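Local coordinates for protein intracellular protease/amidase (Salmonella enterica subsp. enterica serovar Typhimurium, PDB 4K2H) that is a DJ-1/PfpI-family protein of uncertain function that binds zinc and may have peptidase activity, at residues 4-12 / 31-39; 117-126 / 136-147. The protein carries 1 engineered substitution. All coordinates share one frame; numbering follows the deposited sequence.

Contact 1: residues 4-12 / 31-39; sequences MKKVAVLLA and HIDVETLAC
Strand 6-11 runs parallel to strand 33-38, their axes 4.6 Å apart at closest and 28° between their directions, and each odd residue from Val-7 to Leu-11 on the first strand bonds to the second. The two straightest of these bonds run from Glu-35 N to Val-7 O (2.8 Å, N-H...O 170°) and from Leu-37 N to Val-9 O (2.8 Å). Beyond Leu-11 the ladder opens, and a water spans the gap, donating to Leu-11 O at 2.7 Å and accepting from Cys-39 N. Beta-branched residues suit the face carrying Val-7, Val-9, Val-34 and Thr-36, because they fit an extended backbone and fill the space beside it. Val-9 turns CG2 to the side of its own backbone N, and this branch meets Val-34 CG1 at 3.8 Å. Farther along, Leu-11 CD1 lies against Thr-36 CB at 3.8 Å, while Thr-36 OG1 bonds to the backbone N of Asp-56. Leu-27 of helix 17-29 and Leu-170 of helix 159-171 cover part of this face. On the opposite face the small Ala-8 receives Leu-37 CD1 on its CB at 3.9 Å. Nearer the strand starts, Lys-6 CG and Asp-33 CB run side by side, the lysine making a cation-pi contact with Phe-67, and Glu-35 forms a salt bridge with Arg-62. With helix 17-29 as connection, this is a beta-alpha-beta crossover within the central parallel sheet of the DJ-1/PfpI fold.

Contact 2: residues 117-126 / 136-147; sequences GLLKGRRYVC and EGVYVDAPVVED
A short two-stranded parallel ladder, 123-124 beside 138-139, forms the heart of this contact, and the returning strand 144-147 flanks it. Val-138 N donates almost straight to Arg-122 O (3.0 Å, 178°), approaching from above the carbonyl plane, and Val-140 N bonds to Tyr-124 O at 2.8 Å. Asp-147 secures the other side of the first segment: its OD2 uses the anti lone pair to accept from Arg-123 N at 2.9 Å. Its carboxylate also stacks on the Arg-123 guanidinium, the planes 17° apart. NE and OD2 of this pair make a long salt bridge of 3.8 Å, held by charge alone because OD2 lies well out of the guanidinium plane, while NH1 bonds weakly to Glu-146 O. Tyr-124 has its ring between its own backbone N and carbonyl carbon (chi1 76°), which brings one face against Tyr-139 CA in a CH-pi contact 4.2 Å from the ring centroid. The ring edge meets the backbone of Gly-137, where the lack of a side chain lets ring and chain come together. Val-125 wedges between the two arms of the second segment, with its CB 3.8 Å from Val-145 CG2. Glu-136 folds its carboxylate over the type I' turn 119-122, bonding weakly to Leu-119 N and Lys-120 N. Arg-122 NE steadies that turn, 2.7 Å from Leu-119 O. The contact thus joins a small parallel beta pair to the first strand of the beta hairpin 144-147/150-153, within the DJ-1/PfpI family domain.

Overall arrangement
From the N terminus, the chain lays down strand 6-11, passes through helix 17-29 and returns in strand 33-38, so contact 1 closes the first loop within the central parallel sheet. Strand 6-11 then gains strand 69-72 on its other side, and strand 101-104 follows at the sheet's edge. After helix 108-114 comes contact 2, whose loop of nine residues contains neither helix nor strand and joins 117-126 to 136-147. The contacts therefore follow in series, neither nested nor crossed, on opposite sides of the chain's centre. The centres of contact 1 and contact 2 are about 22 Å apart. Helix 159-171 links their surroundings, touching Val-7 and Ile-32 as well as Val-144 and Glu-146.

Contact 1: residues 4-12 / 31-39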
loop_
_atom_site.group_PDB
_atom_site.type_symbol
_atom_site.label_atom_id
_atom_site.label_comp_id
_atom_site.label_asym_id
_atom_site.label_seq_id
_atom_site.Cartn_x
_atom_site.Cartn_y
_atom_site.Cartn_z
ATOM N N MET A 4 19.999 -15.426 1.369
ATOM C CA MET A 4 18.778 -14.589 1.464
ATOM C C MET A 4 19.081 -13.146 1.051
ATOM O O MET A 4 20.050 -12.546 1.499
ATOM C CB MET A 4 18.219 -14.630 2.884
ATOM C CG MET A 4 16.925 -13.843 3.055
ATOM S SD MET A 4 15.771 -14.695 4.149
ATOM C CE MET A 4 15.176 -16.009 3.071
ATOM N N LYS A 5 18.232 -12.595 0.199
ATOM C CA LYS A 5 18.458 -11.286 -0.387
ATOM C C LYS A 5 18.014 -10.159 0.541
ATOM O O LYS A 5 17.119 -10.361 1.361
ATOM C CB LYS A 5 17.676 -11.208 -1.691
ATOM C CG LYS A 5 18.112 -12.222 -2.735
ATOM C CD LYS A 5 19.347 -11.728 -3.458
ATOM C CE LYS A 5 20.065 -12.862 -4.167
ATOM N NZ LYS A 5 21.250 -12.316 -4.869
ATOM N N LYS A 6 18.607 -8.973 0.366
ATOM C CA LYS A 6 18.294 -7.763 1.167
ATOM C C LYS A 6 17.920 -6.555 0.307
ATOM O O LYS A 6 18.653 -6.209 -0.628
ATOM C CB LYS A 6 19.527 -7.327 1.942
ATOM C CG LYS A 6 19.762 -7.962 3.289
ATOM C CD LYS A 6 20.838 -7.158 4.039
ATOM C CE LYS A 6 22.022 -6.776 3.125
ATOM N NZ LYS A 6 23.145 -6.114 3.844
ATOM N N VAL A 7 16.827 -5.888 0.661
ATOM C CA VAL A 7 16.349 -4.732 -0.057
ATOM C C VAL A 7 16.233 -3.545 0.901
ATOM O O VAL A 7 15.742 -3.699 2.006
ATOM C CB VAL A 7 14.974 -5.021 -0.683
ATOM C CG1 VAL A 7 14.402 -3.785 -1.383
ATOM C CG2 VAL A 7 15.076 -6.200 -1.656
ATOM N N ALA A 8 16.733 -2.385 0.469
ATOM C CA ALA A 8 16.555 -1.100 1.160
ATOM C C ALA A 8 15.448 -0.283 0.477
ATOM O O ALA A 8 15.461 -0.115 -0.751
ATOM C CB ALA A 8 17.860 -0.298 1.159
ATOM N N VAL A 9 14.497 0.213 1.254
ATOM C CA VAL A 9 13.451 1.082 0.709
ATOM C C VAL A 9 13.720 2.440 1.326
ATOM O O VAL A 9 13.735 2.585 2.553
ATOM C CB VAL A 9 12.042 0.584 1.070
ATOM C CG1 VAL A 9 10.947 1.517 0.535
ATOM C CG2 VAL A 9 11.824 -0.822 0.547
ATOM N N LEU A 10 13.989 3.430 0.490
ATOM C CA LEU A 10 14.333 4.746 1.013
ATOM C C LEU A 10 13.062 5.546 1.237
ATOM O O LEU A 10 12.206 5.657 0.358
ATOM C CB LEU A 10 15.268 5.508 0.061
ATOM C CG LEU A 10 16.566 4.794 -0.326
ATOM C CD1 LEU A 10 17.481 5.744 -1.065
ATOM C CD2 LEU A 10 17.291 4.213 0.868
ATOM N N LEU A 11 12.969 6.125 2.425
ATOM C CA LEU A 11 11.787 6.869 2.819
ATOM C C LEU A 11 12.125 8.323 3.135
ATOM O O LEU A 11 12.565 8.616 4.227
ATOM C CB LEU A 11 11.125 6.208 4.028
ATOM C CG LEU A 11 10.614 4.780 3.882
ATOM C CD1 LEU A 11 9.826 4.379 5.127
ATOM C CD2 LEU A 11 9.766 4.566 2.626
ATOM N N ALA A 12 11.878 9.232 2.202
ATOM C CA ALA A 12 12.081 10.657 2.460
ATOM C C ALA A 12 10.737 11.306 2.855
ATOM O O ALA A 12 9.685 10.723 2.611
ATOM C CB ALA A 12 12.671 11.335 1.239
ATOM N N HIS A 31 9.547 -13.554 2.028
ATOM C CA HIS A 31 10.641 -13.648 2.977
ATOM C C HIS A 31 11.958 -13.061 2.449
ATOM O O HIS A 31 13.020 -13.449 2.899
ATOM C CB HIS A 31 10.869 -15.114 3.390
ATOM C CG HIS A 31 9.628 -15.820 3.847
ATOM N ND1 HIS A 31 9.122 -15.681 5.119
ATOM C CD2 HIS A 31 8.796 -16.676 3.202
ATOM C CE1 HIS A 31 8.031 -16.415 5.243
ATOM N NE2 HIS A 31 7.811 -17.029 4.093
ATOM N N ILE A 32 11.889 -12.135 1.496
ATOM C CA ILE A 32 13.039 -11.295 1.150
ATOM C C ILE A 32 13.234 -10.280 2.281
ATOM O O ILE A 32 12.281 -9.653 2.714
ATOM C CB ILE A 32 12.830 -10.588 -0.200
ATOM C CG1 ILE A 32 12.735 -11.640 -1.316
ATOM C CG2 ILE A 32 13.930 -9.574 -0.471
ATOM C CD1 ILE A 32 12.330 -11.087 -2.662
ATOM N N ASP A 33 14.455 -10.153 2.784
ATOM C CA ASP A 33 14.778 -9.172 3.835
ATOM C C ASP A 33 14.576 -7.755 3.338
ATOM O O ASP A 33 15.148 -7.389 2.305
ATOM C CB ASP A 33 16.238 -9.298 4.198
ATOM C CG ASP A 33 16.443 -9.780 5.563
ATOM O OD1 ASP A 33 15.893 -10.838 5.925
ATOM O OD2 ASP A 33 17.192 -9.089 6.278
ATOM N N VAL A 34 13.768 -6.976 4.046
ATOM C CA VAL A 34 13.538 -5.565 3.698
ATOM C C VAL A 34 13.913 -4.657 4.882
ATOM O O VAL A 34 13.562 -4.942 6.017
ATOM C CB VAL A 34 12.081 -5.305 3.277
ATOM C CG1 VAL A 34 11.928 -3.886 2.766
ATOM C CG2 VAL A 34 11.638 -6.253 2.164
ATOM N N GLU A 35 14.669 -3.603 4.618
ATOM C CA GLU A 35 14.893 -2.523 5.592
ATOM C C GLU A 35 14.419 -1.194 5.039
ATOM O O GLU A 35 14.876 -0.759 3.990
ATOM C CB GLU A 35 16.363 -2.403 5.944
ATOM C CG GLU A 35 16.716 -2.919 7.320
ATOM C CD GLU A 35 18.115 -2.521 7.758
ATOM O OE1 GLU A 35 18.907 -1.994 6.955
ATOM O OE2 GLU A 35 18.412 -2.725 8.943
ATOM N N THR A 36 13.472 -0.570 5.726
ATOM C CA THR A 36 13.085 0.797 5.401
ATOM C C THR A 36 14.158 1.719 6.001
ATOM O O THR A 36 14.562 1.566 7.157
ATOM C CB THR A 36 11.678 1.140 5.960
ATOM O OG1 THR A 36 11.624 0.854 7.351
ATOM C CG2 THR A 36 10.648 0.298 5.324
ATOM N N LEU A 37 14.646 2.648 5.198
ATOM C CA LEU A 37 15.654 3.572 5.647
ATOM C C LEU A 37 15.167 4.995 5.448
ATOM O O LEU A 37 14.854 5.405 4.323
ATOM C CB LEU A 37 16.936 3.366 4.845
ATOM C CG LEU A 37 17.540 1.946 4.908
ATOM C CD1 LEU A 37 18.882 1.889 4.175
ATOM C CD2 LEU A 37 17.719 1.415 6.330
ATOM N N ALA A 38 15.141 5.761 6.525
ATOM C CA ALA A 38 14.904 7.191 6.428
ATOM C C ALA A 38 16.182 7.890 6.002
ATOM O O ALA A 38 17.261 7.372 6.200
ATOM C CB ALA A 38 14.445 7.744 7.773
ATOM N N CYS A 39 16.087 9.079 5.450
ATOM C CA CYS A 39 17.260 9.638 4.766
ATOM C C CYS A 39 18.015 10.747 5.465
ATOM O O CYS A 39 19.151 11.046 5.096
ATOM C CB CYS A 39 16.857 10.041 3.361
ATOM S SG CYS A 39 16.306 8.545 2.512
HETATM O O HOH W 1 13.654 10.622 5.701
#

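Contact 2: residues 117-126 / 136-147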
loop_
_atom_site.group_PDB
_atom_site.type_symbol
_atom_site.label_atom_id
_atom_site.label_comp_id
_atom_site.label_asym_id
_atom_site.label_seq_id
_atom_site.Cartn_x
_atom_site.Cartn_y
_atom_site.Cartn_z
ATOM N N GLY A 117 21.544 13.251 -13.835
ATOM C CA GLY A 117 22.315 12.680 -14.927
ATOM C C GLY A 117 22.827 11.287 -14.634
ATOM O O GLY A 117 23.889 10.931 -15.105
ATOM N N LEU A 118 22.084 10.501 -13.852
ATOM C CA LEU A 118 22.580 9.209 -13.372
ATOM C C LEU A 118 21.883 8.038 -14.044
ATOM O O LEU A 118 22.029 6.898 -13.602
ATOM C CB LEU A 118 22.408 9.083 -11.845
ATOM C CG LEU A 118 23.011 10.186 -10.950
ATOM C CD1 LEU A 118 22.712 9.912 -9.481
ATOM C CD2 LEU A 118 24.508 10.299 -11.155
ATOM N N LEU A 119 21.147 8.302 -15.117
ATOM C CA LEU A 119 20.450 7.219 -15.831
ATOM C C LEU A 119 21.394 6.423 -16.727
ATOM O O LEU A 119 21.134 5.248 -16.983
ATOM C CB LEU A 119 19.239 7.733 -16.600
ATOM C CG LEU A 119 18.064 7.990 -15.645
ATOM C CD1 LEU A 119 16.946 8.748 -16.338
ATOM C CD2 LEU A 119 17.541 6.700 -15.009
ATOM N N LYS A 120 22.493 7.055 -17.150
ATOM C CA LYS A 120 23.572 6.395 -17.905
ATOM C C LYS A 120 23.077 5.901 -19.242
ATOM O O LYS A 120 23.440 4.815 -19.674
ATOM C CB LYS A 120 24.194 5.216 -17.125
ATOM C CG LYS A 120 25.103 5.656 -15.989
ATOM C CD LYS A 120 25.786 4.480 -15.309
ATOM C CE LYS A 120 24.812 3.704 -14.447
ATOM N NZ LYS A 120 25.359 2.398 -13.996
ATOM N N GLY A 121 22.235 6.703 -19.880
ATOM C CA GLY A 121 21.608 6.323 -21.143
ATOM C C GLY A 121 20.576 5.206 -21.028
ATOM O O GLY A 121 20.052 4.767 -22.033
ATOM N N ARG A 122 20.248 4.739 -19.822
ATOM C CA ARG A 122 19.424 3.533 -19.739
ATOM C C ARG A 122 17.964 3.773 -20.043
ATOM O O ARG A 122 17.468 4.904 -19.945
ATOM C CB ARG A 122 19.580 2.839 -18.399
ATOM C CG ARG A 122 20.899 2.082 -18.262
ATOM C CD ARG A 122 21.105 1.642 -16.823
ATOM N NE ARG A 122 21.191 2.809 -15.924
ATOM C CZ ARG A 122 21.599 2.754 -14.663
ATOM N NH1 ARG A 122 21.989 1.609 -14.127
ATOM N NH2 ARG A 122 21.655 3.859 -13.940
ATOM N N ARG A 123 17.291 2.695 -20.456
ATOM C CA ARG A 123 15.846 2.710 -20.646
ATOM C C ARG A 123 15.148 2.712 -19.285
ATOM O O ARG A 123 15.563 2.008 -18.380
ATOM C CB ARG A 123 15.390 1.512 -21.477
ATOM C CG ARG A 123 15.829 1.601 -22.944
ATOM C CD ARG A 123 15.445 0.347 -23.706
ATOM N NE ARG A 123 16.213 -0.791 -23.205
ATOM C CZ ARG A 123 15.733 -1.792 -22.466
ATOM N NH1 ARG A 123 16.563 -2.758 -22.063
ATOM N NH2 ARG A 123 14.442 -1.850 -22.126
ATOM N N TYR A 124 14.084 3.507 -19.166
ATOM C CA TYR A 124 13.397 3.711 -17.898
ATOM C C TYR A 124 11.995 4.227 -18.196
ATOM O O TYR A 124 11.711 4.684 -19.311
ATOM C CB TYR A 124 14.164 4.733 -17.030
ATOM C CG TYR A 124 13.959 6.146 -17.509
ATOM C CD1 TYR A 124 12.968 6.940 -16.937
ATOM C CD2 TYR A 124 14.689 6.662 -18.603
ATOM C CE1 TYR A 124 12.711 8.216 -17.390
ATOM C CE2 TYR A 124 14.451 7.951 -19.067
ATOM C CZ TYR A 124 13.452 8.728 -18.446
ATOM O OH TYR A 124 13.167 10.020 -18.845
ATOM N N VAL A 125 11.129 4.137 -17.193
ATOM C CA VAL A 125 9.816 4.750 -17.214
ATOM C C VAL A 125 9.647 5.579 -15.951
ATOM O O VAL A 125 10.322 5.371 -14.952
ATOM C CB VAL A 125 8.687 3.705 -17.322
ATOM C CG1 VAL A 125 8.559 2.855 -16.064
ATOM C CG2 VAL A 125 7.354 4.362 -17.653
ATOM N N CYS A 126 8.744 6.533 -16.018
ATOM C CA CYS A 126 8.411 7.338 -14.887
ATOM C C CYS A 126 6.967 7.777 -15.106
ATOM O O CYS A 126 6.361 7.444 -16.137
ATOM C CB CYS A 126 9.359 8.536 -14.821
ATOM S SG CYS A 126 9.190 9.644 -16.228
ATOM N N GLU A 136 19.157 12.801 -20.405
ATOM C CA GLU A 136 20.046 11.679 -20.828
ATOM C C GLU A 136 19.580 10.240 -20.516
ATOM O O GLU A 136 20.401 9.346 -20.293
ATOM C CB GLU A 136 21.484 11.904 -20.304
ATOM C CG GLU A 136 21.601 12.186 -18.803
ATOM C CD GLU A 136 21.389 10.960 -17.915
ATOM O OE1 GLU A 136 22.125 9.953 -18.087
ATOM O OE2 GLU A 136 20.497 11.013 -17.029
ATOM N N GLY A 137 18.288 9.981 -20.526
ATOM C CA GLY A 137 17.819 8.601 -20.429
ATOM C C GLY A 137 17.025 8.294 -21.669
ATOM O O GLY A 137 16.825 9.180 -22.509
ATOM N N VAL A 138 16.578 7.046 -21.800
ATOM C CA VAL A 138 15.617 6.690 -22.852
ATOM C C VAL A 138 14.261 6.277 -22.274
ATOM O O VAL A 138 14.083 5.142 -21.829
ATOM C CB VAL A 138 16.141 5.551 -23.772
ATOM C CG1 VAL A 138 15.089 5.212 -24.821
ATOM C CG2 VAL A 138 17.453 5.962 -24.427
ATOM N N TYR A 139 13.296 7.187 -22.322
ATOM C CA TYR A 139 11.960 6.911 -21.816
ATOM C C TYR A 139 11.259 5.833 -22.632
ATOM O O TYR A 139 11.173 5.952 -23.854
ATOM C CB TYR A 139 11.115 8.188 -21.861
ATOM C CG TYR A 139 9.667 7.966 -21.483
ATOM C CD1 TYR A 139 9.280 7.896 -20.144
ATOM C CD2 TYR A 139 8.703 7.839 -22.448
ATOM C CE1 TYR A 139 7.959 7.711 -19.790
ATOM C CE2 TYR A 139 7.377 7.648 -22.121
ATOM C CZ TYR A 139 7.004 7.580 -20.788
ATOM O OH TYR A 139 5.683 7.383 -20.469
ATOM N N VAL A 140 10.770 4.795 -21.958
ATOM C CA VAL A 140 9.900 3.789 -22.571
ATOM C C VAL A 140 8.586 3.803 -21.810
ATOM O O VAL A 140 8.581 3.840 -20.561
ATOM C CB VAL A 140 10.493 2.366 -22.488
ATOM C CG1 VAL A 140 9.615 1.353 -23.242
ATOM C CG2 VAL A 140 11.903 2.342 -23.065
ATOM N N ASP A 141 7.472 3.817 -22.538
ATOM C CA ASP A 141 6.157 3.791 -21.893
ATOM C C ASP A 141 5.719 2.366 -21.699
ATOM O O ASP A 141 5.026 1.816 -22.534
ATOM C CB ASP A 141 5.096 4.570 -22.674
ATOM C CG ASP A 141 3.750 4.627 -21.935
ATOM O OD1 ASP A 141 3.616 4.061 -20.809
ATOM O OD2 ASP A 141 2.813 5.254 -22.465
ATOM N N ALA A 142 6.124 1.775 -20.579
ATOM C CA ALA A 142 5.651 0.453 -20.171
ATOM C C ALA A 142 5.440 0.429 -18.654
ATOM O O ALA A 142 6.041 1.221 -17.937
ATOM C CB ALA A 142 6.655 -0.611 -20.578
ATOM N N PRO A 143 4.588 -0.493 -18.165
ATOM C CA PRO A 143 4.351 -0.644 -16.731
ATOM C C PRO A 143 5.630 -0.772 -15.920
ATOM O O PRO A 143 5.782 -0.108 -14.882
ATOM C CB PRO A 143 3.518 -1.940 -16.657
ATOM C CG PRO A 143 2.745 -1.942 -17.943
ATOM C CD PRO A 143 3.688 -1.351 -18.967
ATOM N N VAL A 144 6.517 -1.644 -16.397
ATOM C CA VAL A 144 7.774 -1.928 -15.790
ATOM C C VAL A 144 8.813 -2.043 -16.905
ATOM O O VAL A 144 8.610 -2.751 -17.883
ATOM C CB VAL A 144 7.713 -3.243 -14.991
ATOM C CG1 VAL A 144 9.062 -3.561 -14.363
ATOM C CG2 VAL A 144 6.667 -3.151 -13.892
ATOM N N VAL A 145 9.928 -1.346 -16.746
ATOM C CA VAL A 145 11.037 -1.368 -17.690
ATOM C C VAL A 145 12.235 -1.921 -16.973
ATOM O O VAL A 145 12.495 -1.517 -15.821
ATOM C CB VAL A 145 11.357 0.051 -18.150
ATOM C CG1 VAL A 145 12.610 0.082 -19.027
ATOM C CG2 VAL A 145 10.158 0.616 -18.881
ATOM N N GLU A 146 12.953 -2.841 -17.616
ATOM C CA GLU A 146 14.218 -3.358 -17.086
ATOM C C GLU A 146 15.359 -3.125 -18.044
ATOM O O GLU A 146 15.260 -3.451 -19.242
ATOM C CB GLU A 146 14.152 -4.851 -16.883
ATOM C CG GLU A 146 13.097 -5.293 -15.921
ATOM C CD GLU A 146 13.079 -6.797 -15.803
ATOM O OE1 GLU A 146 14.105 -7.374 -15.367
ATOM O OE2 GLU A 146 12.037 -7.387 -16.150
ATOM N N ASP A 147 16.459 -2.597 -17.526
ATOM C CA ASP A 147 17.640 -2.394 -18.346
ATOM C C ASP A 147 18.849 -2.521 -17.468
ATOM O O ASP A 147 19.156 -1.591 -16.731
ATOM C CB ASP A 147 17.597 -1.020 -19.022
ATOM C CG ASP A 147 18.791 -0.779 -19.954
ATOM O OD1 ASP A 147 19.717 -1.605 -19.995
ATOM O OD2 ASP A 147 18.805 0.266 -20.614
HETATM O O HOH W 2 14.377 0.963 -15.920
HETATM O O HOH W 3 14.353 10.816 -21.051
HETATM O O HOH W 4 5.067 8.391 -17.959
#